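Local coordinates for protein DNA polymerase sliding clamp (Archaeoglobus fulgidus, PDB 1RWZ) that probably serves as a ring-shaped sliding clamp that encircles DNA as a homotrimer and tethers the replicative polymerase and other DNA-processing proteins to it, at residues M46-I51 / E235-P240; H35-D40 / K118-P123. All blocks are in the same frame, centred on the assembly; numbering follows the deposited sequence.

Contact 1. Residues M46-I51 / E235-P240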
loop_
_atom_site.group_PDB
_atom_site.type_symbol
_atom_site.label_atom_id
_atom_site.label_comp_id
_atom_site.label_asym_id
_atom_site.label_seq_id
_atom_site.Cartn_x
_atom_site.Cartn_y
_atom_site.Cartn_z
ATOM N N MET A 46 -22.658 20.459 1.435
ATOM C CA MET A 46 -23.854 19.637 1.361
ATOM C C MET A 46 -23.604 18.551 0.317
ATOM O O MET A 46 -22.806 18.741 -0.600
ATOM C CB MET A 46 -25.056 20.490 0.935
ATOM C CG MET A 46 -26.383 19.735 0.820
ATOM S SD MET A 46 -27.742 20.747 0.141
ATOM C CE MET A 46 -28.351 21.557 1.601
ATOM N N VAL A 47 -24.269 17.415 0.474
ATOM C CA VAL A 47 -24.145 16.324 -0.489
ATOM C C VAL A 47 -25.552 15.887 -0.881
ATOM O O VAL A 47 -26.450 15.806 -0.041
ATOM C CB VAL A 47 -23.350 15.120 0.092
ATOM C CG1 VAL A 47 -24.073 14.528 1.295
ATOM C CG2 VAL A 47 -23.142 14.059 -1.002
ATOM N N ILE A 48 -25.750 15.639 -2.170
ATOM C CA ILE A 48 -27.043 15.218 -2.677
ATOM C C ILE A 48 -26.768 13.988 -3.528
ATOM O O ILE A 48 -26.046 14.075 -4.520
ATOM C CB ILE A 48 -27.676 16.295 -3.570
ATOM C CG1 ILE A 48 -27.735 17.635 -2.823
ATOM C CG2 ILE A 48 -29.069 15.849 -3.996
ATOM C CD1 ILE A 48 -28.043 18.827 -3.723
ATOM N N VAL A 49 -27.336 12.856 -3.127
ATOM C CA VAL A 49 -27.143 11.595 -3.834
ATOM C C VAL A 49 -28.425 11.117 -4.502
ATOM O O VAL A 49 -29.493 11.096 -3.891
ATOM C CB VAL A 49 -26.669 10.474 -2.873
ATOM C CG1 VAL A 49 -26.602 9.141 -3.616
ATOM C CG2 VAL A 49 -25.307 10.817 -2.293
ATOM N N ASP A 50 -28.305 10.729 -5.766
ATOM C CA ASP A 50 -29.432 10.211 -6.516
ATOM C C ASP A 50 -29.006 8.971 -7.289
ATOM O O ASP A 50 -28.051 9.019 -8.063
ATOM C CB ASP A 50 -29.966 11.251 -7.511
ATOM C CG ASP A 50 -30.799 12.331 -6.842
ATOM O OD1 ASP A 50 -30.317 13.478 -6.733
ATOM O OD2 ASP A 50 -31.937 12.027 -6.422
ATOM N N ILE A 51 -29.696 7.861 -7.049
ATOM C CA ILE A 51 -29.432 6.623 -7.776
ATOM C C ILE A 51 -30.746 6.247 -8.455
ATOM O O ILE A 51 -31.657 5.721 -7.815
ATOM C CB ILE A 51 -29.024 5.449 -6.861
ATOM C CG1 ILE A 51 -27.853 5.840 -5.964
ATOM C CG2 ILE A 51 -28.613 4.251 -7.734
ATOM C CD1 ILE A 51 -27.392 4.705 -5.046
ATOM N N GLU A 235 -23.737 14.954 -5.974
ATOM C CA GLU A 235 -23.461 16.375 -6.062
ATOM C C GLU A 235 -23.032 16.919 -4.713
ATOM O O GLU A 235 -23.680 16.659 -3.693
ATOM C CB GLU A 235 -24.703 17.140 -6.532
ATOM C CG GLU A 235 -24.530 18.661 -6.456
ATOM C CD GLU A 235 -25.729 19.438 -6.977
ATOM O OE1 GLU A 235 -25.756 20.673 -6.792
ATOM O OE2 GLU A 235 -26.639 18.827 -7.571
ATOM N N TYR A 236 -21.923 17.645 -4.717
ATOM C CA TYR A 236 -21.416 18.291 -3.517
ATOM C C TYR A 236 -21.547 19.786 -3.772
ATOM O O TYR A 236 -21.276 20.263 -4.878
ATOM C CB TYR A 236 -19.941 17.954 -3.274
ATOM C CG TYR A 236 -19.678 16.599 -2.648
ATOM C CD1 TYR A 236 -18.959 15.617 -3.337
ATOM C CD2 TYR A 236 -20.099 16.318 -1.349
ATOM C CE1 TYR A 236 -18.664 14.391 -2.741
ATOM C CE2 TYR A 236 -19.811 15.099 -0.743
ATOM C CZ TYR A 236 -19.091 14.142 -1.440
ATOM O OH TYR A 236 -18.774 12.951 -0.824
ATOM N N ILE A 237 -21.985 20.520 -2.757
ATOM C CA ILE A 237 -22.120 21.967 -2.869
ATOM C C ILE A 237 -21.236 22.517 -1.761
ATOM O O ILE A 237 -21.322 22.074 -0.615
ATOM C CB ILE A 237 -23.580 22.420 -2.663
ATOM C CG1 ILE A 237 -24.467 21.773 -3.732
ATOM C CG2 ILE A 237 -23.669 23.947 -2.754
ATOM C CD1 ILE A 237 -25.947 22.052 -3.578
ATOM N N LEU A 238 -20.379 23.467 -2.113
ATOM C CA LEU A 238 -19.440 24.039 -1.159
ATOM C C LEU A 238 -19.571 25.551 -1.055
ATOM O O LEU A 238 -19.517 26.255 -2.064
ATOM C CB LEU A 238 -18.009 23.677 -1.575
ATOM C CG LEU A 238 -16.843 24.223 -0.748
ATOM C CD1 LEU A 238 -16.979 23.757 0.696
ATOM C CD2 LEU A 238 -15.521 23.749 -1.342
ATOM N N ALA A 239 -19.740 26.038 0.174
ATOM C CA ALA A 239 -19.861 27.476 0.429
ATOM C C ALA A 239 -18.570 28.183 0.022
ATOM O O ALA A 239 -17.475 27.630 0.149
ATOM C CB ALA A 239 -20.154 27.722 1.920
ATOM N N PRO A 240 -18.677 29.433 -0.455
ATOM C CA PRO A 240 -17.502 30.194 -0.879
ATOM C C PRO A 240 -16.822 31.023 0.206
ATOM O O PRO A 240 -17.407 31.299 1.256
ATOM C CB PRO A 240 -18.066 31.084 -1.972
ATOM C CG PRO A 240 -19.405 31.481 -1.371
ATOM C CD PRO A 240 -19.922 30.162 -0.775
#
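Met46 and Ile237 face each other as an antiparallel hydrogen-bonded pair, Met46 N reaching Ile237 O at 2.9 Å and Ile237 N returning to Met46 O. Two residues on, Ile48 and Glu235 repeat the pattern: Ile48 N lies 2.8 Å from Glu235 O, and the reverse bond, from Glu235 N to Ile48 O, is nearly straight at 174°. Between these rungs sits the non-hydrogen-bonded pair Val47 and Tyr236, where the CA atoms come to 4.5 Å and the carbonyls of Met46 and Glu235 each receive a CA-H...O contact from the opposite strand.

Val47 and Tyr236 point the same way, and Val47 CG2 meets the ring at CE2, 3.5 Å away. Tyr236 CG lies anti to its carbonyl carbon (chi1 -79°), which keeps the ring beside Val47; its hydroxyl hydrogen-bonds to Ala17 O, and Phe201 stacks on the ring. On the other face, Ile48 CD1 touches Ile237 CD1 at 3.8 Å and also lies 4.0 Å from Glu235 CD. The fully extended Glu235 chain (chi1 172°) runs alongside Ile48, carrying its carboxylate past the methyl to a salt bridge with Arg222.

Val49, farther along strand 45-52, rests on helix 8-19, and Leu238 packs on helix 195-201, so the face of Val47 and Tyr236 is backed by helices from both halves of the chain. Strands 45-52 and 232-238 join the N- and C-terminal domains into one continuous antiparallel sheet, the intramolecular domain junction characteristic of the PCNA sliding-clamp fold.

Contact 2. Residues H35-D40 / K118-P123; sequences HSRAVD and KEPRIP
The interdomain connecting loop of the clamp crosses strand 33-39 here, and Arg37 meets it with nearly its whole side chain. Arg37 CG packs on Pro120 CG at 3.7 Å, the two side chains passing each other head to tail. Ile122 lies across the arginine and lays CD1 over the centre of one guanidinium face, 3.7 Å above the plane. The edge of that group is used for polar contacts: Arg37 NH1 donates to Pro120 O at 3.1 Å, although the position of this oxygen is less certain, and Arg37 NE donates to His35 NE2 at 3.0 Å, Arg37 NE lying in the imidazole plane and His35 NE2 in the guanidinium plane. A bend at chi3 (76°) turns the guanidinium back toward His35.

In PCNA this loop runs over the outer side of the sheet, away from the helices; its touching part runs at 93° to that of the strand. Val39 CG2 touches Pro120 CB at 3.7 Å, and Met46 of the next strand also packs on the proline. Glu119 OE1 is hydrogen-bonded to His28; it lies 4.0 Å from Arg37 NE, off to one side of the guanidinium plane with no N-H aimed at it, where its charge may still favour the arginine. Water 1 joins Glu119 OE1 to Arg37 N, while water 2 accepts from Ile122 N and, weakly, from Arg37 NH1.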
loop_
_atom_site.group_PDB
_atom_site.type_symbol
_atom_site.label_atom_id
_atom_site.label_comp_id
_atom_site.label_asym_id
_atom_site.label_seq_id
_atom_site.Cartn_x
_atom_site.Cartn_y
_atom_site.Cartn_z
ATOM N N HIS A 35 -32.704 8.439 -3.048
ATOM C CA HIS A 35 -32.303 9.827 -2.870
ATOM C C HIS A 35 -31.880 10.074 -1.427
ATOM O O HIS A 35 -32.482 9.534 -0.503
ATOM C CB HIS A 35 -33.463 10.768 -3.208
ATOM C CG HIS A 35 -33.149 12.214 -2.975
ATOM N ND1 HIS A 35 -32.362 12.955 -3.831
ATOM C CD2 HIS A 35 -33.477 13.044 -1.955
ATOM C CE1 HIS A 35 -32.219 14.177 -3.349
ATOM N NE2 HIS A 35 -32.884 14.256 -2.211
ATOM N N SER A 36 -30.840 10.880 -1.242
ATOM C CA SER A 36 -30.367 11.227 0.096
ATOM C C SER A 36 -29.593 12.537 0.036
ATOM O O SER A 36 -28.790 12.751 -0.869
ATOM C CB SER A 36 -29.469 10.125 0.667
ATOM O OG SER A 36 -29.121 10.405 2.018
ATOM N N ARG A 37 -29.842 13.417 0.999
ATOM C CA ARG A 37 -29.159 14.704 1.036
ATOM C C ARG A 37 -28.792 15.018 2.480
ATOM O O ARG A 37 -29.510 14.626 3.405
ATOM C CB ARG A 37 -30.070 15.798 0.479
ATOM C CG ARG A 37 -31.262 16.090 1.371
ATOM C CD ARG A 37 -32.204 17.113 0.767
ATOM N NE ARG A 37 -33.017 16.550 -0.304
ATOM C CZ ARG A 37 -34.093 17.145 -0.802
ATOM N NH1 ARG A 37 -34.479 18.317 -0.317
ATOM N NH2 ARG A 37 -34.780 16.574 -1.782
ATOM N N ALA A 38 -27.675 15.712 2.671
ATOM C CA ALA A 38 -27.216 16.062 4.009
ATOM C C ALA A 38 -26.193 17.192 3.989
ATOM O O ALA A 38 -25.468 17.372 3.014
ATOM C CB ALA A 38 -26.610 14.834 4.689
ATOM N N VAL A 39 -26.142 17.950 5.080
ATOM C CA VAL A 39 -25.200 19.052 5.219
ATOM C C VAL A 39 -24.265 18.694 6.367
ATOM O O VAL A 39 -24.693 18.064 7.335
ATOM C CB VAL A 39 -25.930 20.368 5.553
ATOM C CG1 VAL A 39 -24.937 21.508 5.628
ATOM C CG2 VAL A 39 -26.985 20.645 4.506
ATOM N N ASP A 40 -22.998 19.080 6.272
ATOM C CA ASP A 40 -22.059 18.743 7.334
ATOM C C ASP A 40 -22.287 19.588 8.585
ATOM O O ASP A 40 -23.039 20.563 8.553
ATOM C CB ASP A 40 -20.604 18.858 6.850
ATOM C CG ASP A 40 -20.114 20.291 6.749
ATOM O OD1 ASP A 40 -18.892 20.485 6.901
ATOM O OD2 ASP A 40 -20.927 21.206 6.508
ATOM N N LYS A 118 -33.054 17.609 10.724
ATOM C CA LYS A 118 -34.048 17.986 9.722
ATOM C C LYS A 118 -33.534 17.879 8.294
ATOM O O LYS A 118 -32.396 18.242 7.999
ATOM C CB LYS A 118 -34.532 19.419 9.972
ATOM C CG LYS A 118 -35.482 19.574 11.150
ATOM C CD LYS A 118 -36.830 18.930 10.857
ATOM C CE LYS A 118 -37.817 19.164 11.992
ATOM N NZ LYS A 118 -39.155 18.575 11.698
ATOM N N GLU A 119 -34.390 17.381 7.409
ATOM C CA GLU A 119 -34.046 17.229 6.003
ATOM C C GLU A 119 -33.769 18.614 5.415
ATOM O O GLU A 119 -34.638 19.486 5.432
ATOM C CB GLU A 119 -35.210 16.574 5.260
ATOM C CG GLU A 119 -34.873 16.054 3.878
ATOM C CD GLU A 119 -34.005 14.814 3.917
ATOM O OE1 GLU A 119 -33.803 14.204 2.850
ATOM O OE2 GLU A 119 -33.524 14.446 5.009
ATOM N N PRO A 120 -32.553 18.835 4.889
ATOM C CA PRO A 120 -32.190 20.130 4.302
ATOM C C PRO A 120 -32.821 20.374 2.932
ATOM O O PRO A 120 -33.134 19.431 2.207
ATOM C CB PRO A 120 -30.669 20.055 4.230
ATOM C CG PRO A 120 -30.438 18.609 3.925
ATOM C CD PRO A 120 -31.402 17.914 4.874
ATOM N N ARG A 121 -33.008 21.644 2.586
ATOM C CA ARG A 121 -33.591 22.007 1.300
ATOM C C ARG A 121 -32.494 22.238 0.266
ATOM O O ARG A 121 -31.401 22.690 0.599
ATOM C CB ARG A 121 -34.439 23.278 1.428
ATOM C CG ARG A 121 -35.712 23.115 2.248
ATOM C CD ARG A 121 -36.567 24.375 2.180
ATOM N NE ARG A 121 -37.832 24.226 2.895
ATOM C CZ ARG A 121 -38.780 25.158 2.940
ATOM N NH1 ARG A 121 -38.610 26.315 2.309
ATOM N NH2 ARG A 121 -39.900 24.935 3.615
ATOM N N ILE A 122 -32.793 21.921 -0.989
ATOM C CA ILE A 122 -31.832 22.105 -2.070
ATOM C C ILE A 122 -31.859 23.556 -2.541
ATOM O O ILE A 122 -32.886 24.050 -3.002
ATOM C CB ILE A 122 -32.157 21.185 -3.268
ATOM C CG1 ILE A 122 -32.099 19.720 -2.827
ATOM C CG2 ILE A 122 -31.171 21.440 -4.403
ATOM C CD1 ILE A 122 -32.514 18.737 -3.901
ATOM N N PRO A 123 -30.721 24.258 -2.435
ATOM C CA PRO A 123 -30.656 25.660 -2.864
ATOM C C PRO A 123 -30.874 25.824 -4.367
ATOM O O PRO A 123 -30.305 25.086 -5.165
ATOM C CB PRO A 123 -29.255 26.082 -2.428
ATOM C CG PRO A 123 -28.467 24.814 -2.577
ATOM C CD PRO A 123 -29.402 23.784 -1.978
HETATM O O HOH W 1 -31.990 12.560 2.583
HETATM O O HOH W 2 -35.442 21.105 -1.562
#

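From the N terminus, the chain runs through strand 33-39, whose outer face receives contact 2, and turns into strand 45-52, the first half of contact 1. It then builds the rest of the N-terminal domain before returning along the linker at 118-123, which closes contact 2 after a loop of 77 residues. Only with the last strand of the C-terminal domain, 232-238, is contact 1 closed, so the two loops cross instead of nesting. Their centres lie about 8 Å apart: Asp50 OD2 probably hydrogen-bonds to His35 ND1 at 2.8 Å, and Met46 CE packs on Val39 CG2. Contact 1 ties the domains edge to edge within the sheet; contact 2 holds their linker across it.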